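Local coordinates for magnesium transporter MgtE (Enterococcus faecalis, PDB 2OUX), which probably carries magnesium ions across the cell membrane as a homodimer, the crystallised part being its cytosolic region with the N domain and paired CBS domains, at residues 150-163 against 191-204. Numbering follows the deposited sequence.
Sequences IVANQTVRSAMYVL and LRDLIVNDDDTLIA
In the first CBS domain of the cytosolic region, the N-terminal end of helix 156-166 meets the loop that leaves helix 191-194, and the two backbones join at a single bridge between T155 and L202. Q154 O accepts from I203 N at 2.7 Å, and V156 N donates to T201 O at 3.0 Å. One residue on, R157 N donates to D199 O at 3.1 Å, so two amides of the first helical turn are satisfied by the opposite loop. T155 caps the same turn: with chi1 at 59°, OG1 sits between its own N and carbonyl carbon and accepts from S158 N.

Beside this polar seam lies an apolar core. I203 is central: its CD1 packs on A159 CB at 3.8 Å, while I150 meets it tip to tip, CD1 lying 3.7 Å from I203 CG1. V156 CB lies 4.1 Å from L194 CD1, and its CG1 faces I203 CD1. V178 of strand 175-179 also touches I203, tying the contact to the domain's sheet. Farther along the helix, L163 CD1 meets L194 CD2 end to end and also touches L191 CD1. Selenomethionine M160, its chain bent at chi2 and chi3, runs antiparallel to the L194 side chain, with SE 3.9 Å from L194 CD2, and also packs on I195 of the second subunit, where L191 meets its own counterpart; this flank therefore belongs to the dimer interface. At the exposed margin, R157 crosses D199 at about a right angle, and their contact is through the aliphatic stem, with R157 CG 3.5 Å from D199 OD2.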
loop_
_atom_site.group_PDB
_atom_site.type_symbol
_atom_site.label_atom_id
_atom_site.label_comp_id
_atom_site.label_asym_id
_atom_site.label_seq_id
_atom_site.Cartn_x
_atom_site.Cartn_y
_atom_site.Cartn_z
ATOM N N ILE A 150 9.793 11.243 -12.810
ATOM C CA ILE A 150 10.472 12.530 -12.907
ATOM C C ILE A 150 11.927 12.287 -13.283
ATOM O O ILE A 150 12.382 11.141 -13.314
ATOM C CB ILE A 150 10.456 13.278 -11.559
ATOM C CG1 ILE A 150 11.129 12.410 -10.492
ATOM C CG2 ILE A 150 9.041 13.635 -11.179
ATOM C CD1 ILE A 150 11.435 13.130 -9.197
ATOM N N VAL A 151 12.647 13.367 -13.575
ATOM C CA VAL A 151 14.063 13.269 -13.917
ATOM C C VAL A 151 14.867 13.588 -12.671
ATOM O O VAL A 151 14.385 14.286 -11.773
ATOM C CB VAL A 151 14.477 14.270 -15.020
ATOM C CG1 VAL A 151 13.768 13.938 -16.312
ATOM C CG2 VAL A 151 14.164 15.698 -14.576
ATOM N N ALA A 152 16.098 13.090 -12.638
ATOM C CA ALA A 152 17.000 13.286 -11.511
ATOM C C ALA A 152 17.406 14.728 -11.181
ATOM O O ALA A 152 17.260 15.156 -10.038
ATOM C CB ALA A 152 18.249 12.443 -11.717
ATOM N N ASN A 153 17.923 15.464 -12.168
ATOM C CA ASN A 153 18.389 16.840 -11.955
ATOM C C ASN A 153 17.268 17.843 -11.744
ATOM O O ASN A 153 17.208 18.888 -12.380
ATOM C CB ASN A 153 19.282 17.280 -13.124
ATOM C CG ASN A 153 19.889 18.663 -12.915
ATOM O OD1 ASN A 153 19.421 19.657 -13.482
ATOM N ND2 ASN A 153 20.934 18.734 -12.090
ATOM N N GLN A 154 16.382 17.513 -10.822
ATOM C CA GLN A 154 15.252 18.355 -10.488
ATOM C C GLN A 154 15.241 18.487 -8.969
ATOM O O GLN A 154 15.829 17.664 -8.269
ATOM C CB GLN A 154 13.984 17.678 -11.004
ATOM C CG GLN A 154 12.680 18.201 -10.472
ATOM C CD GLN A 154 11.502 17.557 -11.176
ATOM O OE1 GLN A 154 11.510 16.359 -11.448
ATOM N NE2 GLN A 154 10.483 18.348 -11.472
ATOM N N THR A 155 14.590 19.526 -8.460
ATOM C CA THR A 155 14.509 19.734 -7.020
ATOM C C THR A 155 13.236 19.096 -6.470
ATOM O O THR A 155 12.300 18.816 -7.224
ATOM C CB THR A 155 14.446 21.212 -6.689
ATOM O OG1 THR A 155 13.303 21.777 -7.339
ATOM C CG2 THR A 155 15.708 21.922 -7.154
ATOM N N VAL A 156 13.191 18.884 -5.154
ATOM C CA VAL A 156 12.011 18.286 -4.543
ATOM C C VAL A 156 10.858 19.273 -4.715
ATOM O O VAL A 156 9.705 18.880 -4.921
ATOM C CB VAL A 156 12.225 17.984 -3.032
ATOM C CG1 VAL A 156 13.585 17.331 -2.809
ATOM C CG2 VAL A 156 12.084 19.243 -2.225
ATOM N N ARG A 157 11.180 20.560 -4.641
ATOM C CA ARG A 157 10.176 21.599 -4.809
ATOM C C ARG A 157 9.471 21.390 -6.146
ATOM O O ARG A 157 8.253 21.518 -6.253
ATOM C CB ARG A 157 10.843 22.974 -4.789
ATOM C CG ARG A 157 9.935 24.134 -5.171
ATOM C CD ARG A 157 10.727 25.446 -5.162
ATOM N NE ARG A 157 11.923 25.349 -6.001
ATOM C CZ ARG A 157 11.907 25.204 -7.325
ATOM N NH1 ARG A 157 10.753 25.146 -7.977
ATOM N NH2 ARG A 157 13.046 25.099 -7.998
ATOM N N SER A 158 10.261 21.063 -7.161
ATOM C CA SER A 158 9.759 20.829 -8.503
ATOM C C SER A 158 8.993 19.503 -8.578
ATOM O O SER A 158 7.944 19.412 -9.212
ATOM C CB SER A 158 10.936 20.830 -9.477
ATOM O OG SER A 158 10.501 20.700 -10.806
ATOM N N ALA A 159 9.522 18.474 -7.931
ATOM C CA ALA A 159 8.864 17.173 -7.918
ATOM C C ALA A 159 7.522 17.301 -7.194
ATOM O O ALA A 159 6.502 16.757 -7.635
ATOM C CB ALA A 159 9.754 16.153 -7.207
HETATM N N MSE A 160 7.537 18.030 -6.082
HETATM C CA MSE A 160 6.351 18.254 -5.264
HETATM C C MSE A 160 5.298 19.081 -5.986
HETATM O O MSE A 160 4.126 19.077 -5.599
HETATM C CB MSE A 160 6.731 18.956 -3.958
HETATM C CG MSE A 160 7.456 18.078 -2.940
HETATM SE SE MSE A 160 6.363 16.615 -2.232
HETATM C CE MSE A 160 4.676 17.541 -2.166
ATOM N N TYR A 161 5.709 19.800 -7.027
ATOM C CA TYR A 161 4.760 20.613 -7.778
ATOM C C TYR A 161 3.946 19.696 -8.677
ATOM O O TYR A 161 2.733 19.870 -8.828
ATOM C CB TYR A 161 5.490 21.664 -8.622
ATOM C CG TYR A 161 4.600 22.349 -9.637
ATOM C CD1 TYR A 161 3.559 23.186 -9.235
ATOM C CD2 TYR A 161 4.785 22.140 -11.003
ATOM C CE1 TYR A 161 2.723 23.799 -10.172
ATOM C CE2 TYR A 161 3.956 22.746 -11.947
ATOM C CZ TYR A 161 2.929 23.572 -11.527
ATOM O OH TYR A 161 2.118 24.170 -12.462
ATOM N N VAL A 162 4.621 18.720 -9.278
ATOM C CA VAL A 162 3.947 17.767 -10.145
ATOM C C VAL A 162 2.882 17.058 -9.319
ATOM O O VAL A 162 1.723 16.968 -9.712
ATOM C CB VAL A 162 4.923 16.703 -10.690
ATOM C CG1 VAL A 162 4.146 15.620 -11.419
ATOM C CG2 VAL A 162 5.938 17.344 -11.619
ATOM N N LEU A 163 3.291 16.563 -8.160
ATOM C CA LEU A 163 2.390 15.848 -7.277
ATOM C C LEU A 163 1.147 16.644 -6.920
ATOM O O LEU A 163 0.029 16.167 -7.097
ATOM C CB LEU A 163 3.137 15.447 -6.009
ATOM C CG LEU A 163 4.371 14.592 -6.296
ATOM C CD1 LEU A 163 5.215 14.459 -5.042
ATOM C CD2 LEU A 163 3.936 13.229 -6.807
ATOM N N LEU A 191 7.332 8.717 -1.308
ATOM C CA LEU A 191 6.821 10.035 -0.978
ATOM C C LEU A 191 7.199 10.402 0.458
ATOM O O LEU A 191 7.496 11.564 0.755
ATOM C CB LEU A 191 5.302 10.088 -1.146
ATOM C CG LEU A 191 4.720 11.480 -0.885
ATOM C CD1 LEU A 191 5.407 12.503 -1.801
ATOM C CD2 LEU A 191 3.224 11.463 -1.127
ATOM N N ARG A 192 7.204 9.407 1.342
ATOM C CA ARG A 192 7.550 9.651 2.734
ATOM C C ARG A 192 9.001 10.105 2.925
ATOM O O ARG A 192 9.319 10.741 3.923
ATOM C CB ARG A 192 7.264 8.412 3.592
ATOM C CG ARG A 192 8.134 7.183 3.328
ATOM C CD ARG A 192 7.642 5.976 4.161
ATOM N NE ARG A 192 7.796 6.181 5.601
ATOM C CZ ARG A 192 7.228 5.427 6.539
ATOM N NH1 ARG A 192 6.456 4.401 6.204
ATOM N NH2 ARG A 192 7.430 5.700 7.818
ATOM N N ASP A 193 9.880 9.776 1.984
ATOM C CA ASP A 193 11.274 10.209 2.084
ATOM C C ASP A 193 11.356 11.587 1.470
ATOM O O ASP A 193 12.118 12.451 1.909
ATOM C CB ASP A 193 12.207 9.269 1.327
ATOM C CG ASP A 193 12.504 8.013 2.098
ATOM O OD1 ASP A 193 12.228 7.993 3.312
ATOM O OD2 ASP A 193 13.026 7.052 1.501
ATOM N N LEU A 194 10.537 11.780 0.448
ATOM C CA LEU A 194 10.476 13.038 -0.265
ATOM C C LEU A 194 10.026 14.205 0.613
ATOM O O LEU A 194 10.725 15.211 0.716
ATOM C CB LEU A 194 9.526 12.901 -1.455
ATOM C CG LEU A 194 9.544 14.008 -2.505
ATOM C CD1 LEU A 194 10.936 14.109 -3.128
ATOM C CD2 LEU A 194 8.515 13.695 -3.585
ATOM N N ILE A 195 8.868 14.075 1.253
ATOM C CA ILE A 195 8.343 15.166 2.065
ATOM C C ILE A 195 9.219 15.653 3.215
ATOM O O ILE A 195 9.002 16.760 3.726
ATOM C CB ILE A 195 6.946 14.834 2.643
ATOM C CG1 ILE A 195 7.048 13.701 3.666
ATOM C CG2 ILE A 195 5.998 14.465 1.514
ATOM C CD1 ILE A 195 5.797 13.547 4.506
ATOM N N VAL A 196 10.200 14.857 3.631
ATOM C CA VAL A 196 11.061 15.285 4.730
ATOM C C VAL A 196 12.354 15.919 4.222
ATOM O O VAL A 196 13.295 16.119 4.983
ATOM C CB VAL A 196 11.443 14.114 5.664
ATOM C CG1 VAL A 196 10.197 13.322 6.055
ATOM C CG2 VAL A 196 12.480 13.226 4.993
ATOM N N ASN A 197 12.411 16.226 2.932
ATOM C CA ASN A 197 13.612 16.833 2.384
ATOM C C ASN A 197 13.375 18.304 2.065
ATOM O O ASN A 197 12.235 18.730 1.859
ATOM C CB ASN A 197 14.073 16.063 1.142
ATOM C CG ASN A 197 15.035 14.939 1.485
ATOM O OD1 ASN A 197 16.229 15.170 1.679
ATOM N ND2 ASN A 197 14.516 13.717 1.583
ATOM N N ASP A 198 14.452 19.082 2.036
ATOM C CA ASP A 198 14.336 20.507 1.761
ATOM C C ASP A 198 13.929 20.806 0.330
ATOM O O ASP A 198 14.293 20.087 -0.594
ATOM C CB ASP A 198 15.649 21.233 2.050
ATOM C CG ASP A 198 15.516 22.735 1.884
ATOM O OD1 ASP A 198 14.901 23.373 2.763
ATOM O OD2 ASP A 198 16.001 23.277 0.867
ATOM N N ASP A 199 13.183 21.889 0.157
ATOM C CA ASP A 199 12.717 22.306 -1.161
ATOM C C ASP A 199 13.827 22.357 -2.201
ATOM O O ASP A 199 13.642 21.913 -3.329
ATOM C CB ASP A 199 12.057 23.686 -1.081
ATOM C CG ASP A 199 10.548 23.609 -0.930
ATOM O OD1 ASP A 199 10.066 22.813 -0.100
ATOM O OD2 ASP A 199 9.840 24.359 -1.638
ATOM N N ASP A 200 14.977 22.894 -1.816
ATOM C CA ASP A 200 16.100 23.035 -2.735
ATOM C C ASP A 200 16.909 21.770 -3.024
ATOM O O ASP A 200 17.660 21.718 -3.994
ATOM C CB ASP A 200 17.024 24.152 -2.231
ATOM C CG ASP A 200 16.348 25.523 -2.255
ATOM O OD1 ASP A 200 16.012 26.014 -3.354
ATOM O OD2 ASP A 200 16.141 26.109 -1.176
ATOM N N THR A 201 16.759 20.743 -2.203
ATOM C CA THR A 201 17.508 19.514 -2.430
ATOM C C THR A 201 17.243 18.925 -3.823
ATOM O O THR A 201 16.121 18.978 -4.336
ATOM C CB THR A 201 17.158 18.460 -1.381
ATOM O OG1 THR A 201 17.300 19.026 -0.073
ATOM C CG2 THR A 201 18.083 17.256 -1.513
ATOM N N LEU A 202 18.281 18.365 -4.431
ATOM C CA LEU A 202 18.147 17.765 -5.754
ATOM C C LEU A 202 17.737 16.299 -5.676
ATOM O O LEU A 202 18.378 15.499 -4.991
ATOM C CB LEU A 202 19.454 17.892 -6.535
ATOM C CG LEU A 202 19.555 19.080 -7.504
ATOM C CD1 LEU A 202 19.178 20.368 -6.798
ATOM C CD2 LEU A 202 20.974 19.160 -8.064
ATOM N N ILE A 203 16.664 15.963 -6.388
ATOM C CA ILE A 203 16.141 14.606 -6.423
ATOM C C ILE A 203 17.282 13.608 -6.564
ATOM O O ILE A 203 17.313 12.588 -5.881
ATOM C CB ILE A 203 15.139 14.426 -7.612
ATOM C CG1 ILE A 203 13.856 15.213 -7.340
ATOM C CG2 ILE A 203 14.876 12.943 -7.860
ATOM C CD1 ILE A 203 13.113 14.757 -6.097
ATOM N N ALA A 204 18.229 13.921 -7.446
ATOM C CA ALA A 204 19.375 13.056 -7.705
ATOM C C ALA A 204 20.214 12.792 -6.466
ATOM O O ALA A 204 20.940 11.798 -6.401
ATOM C CB ALA A 204 20.247 13.666 -8.798
#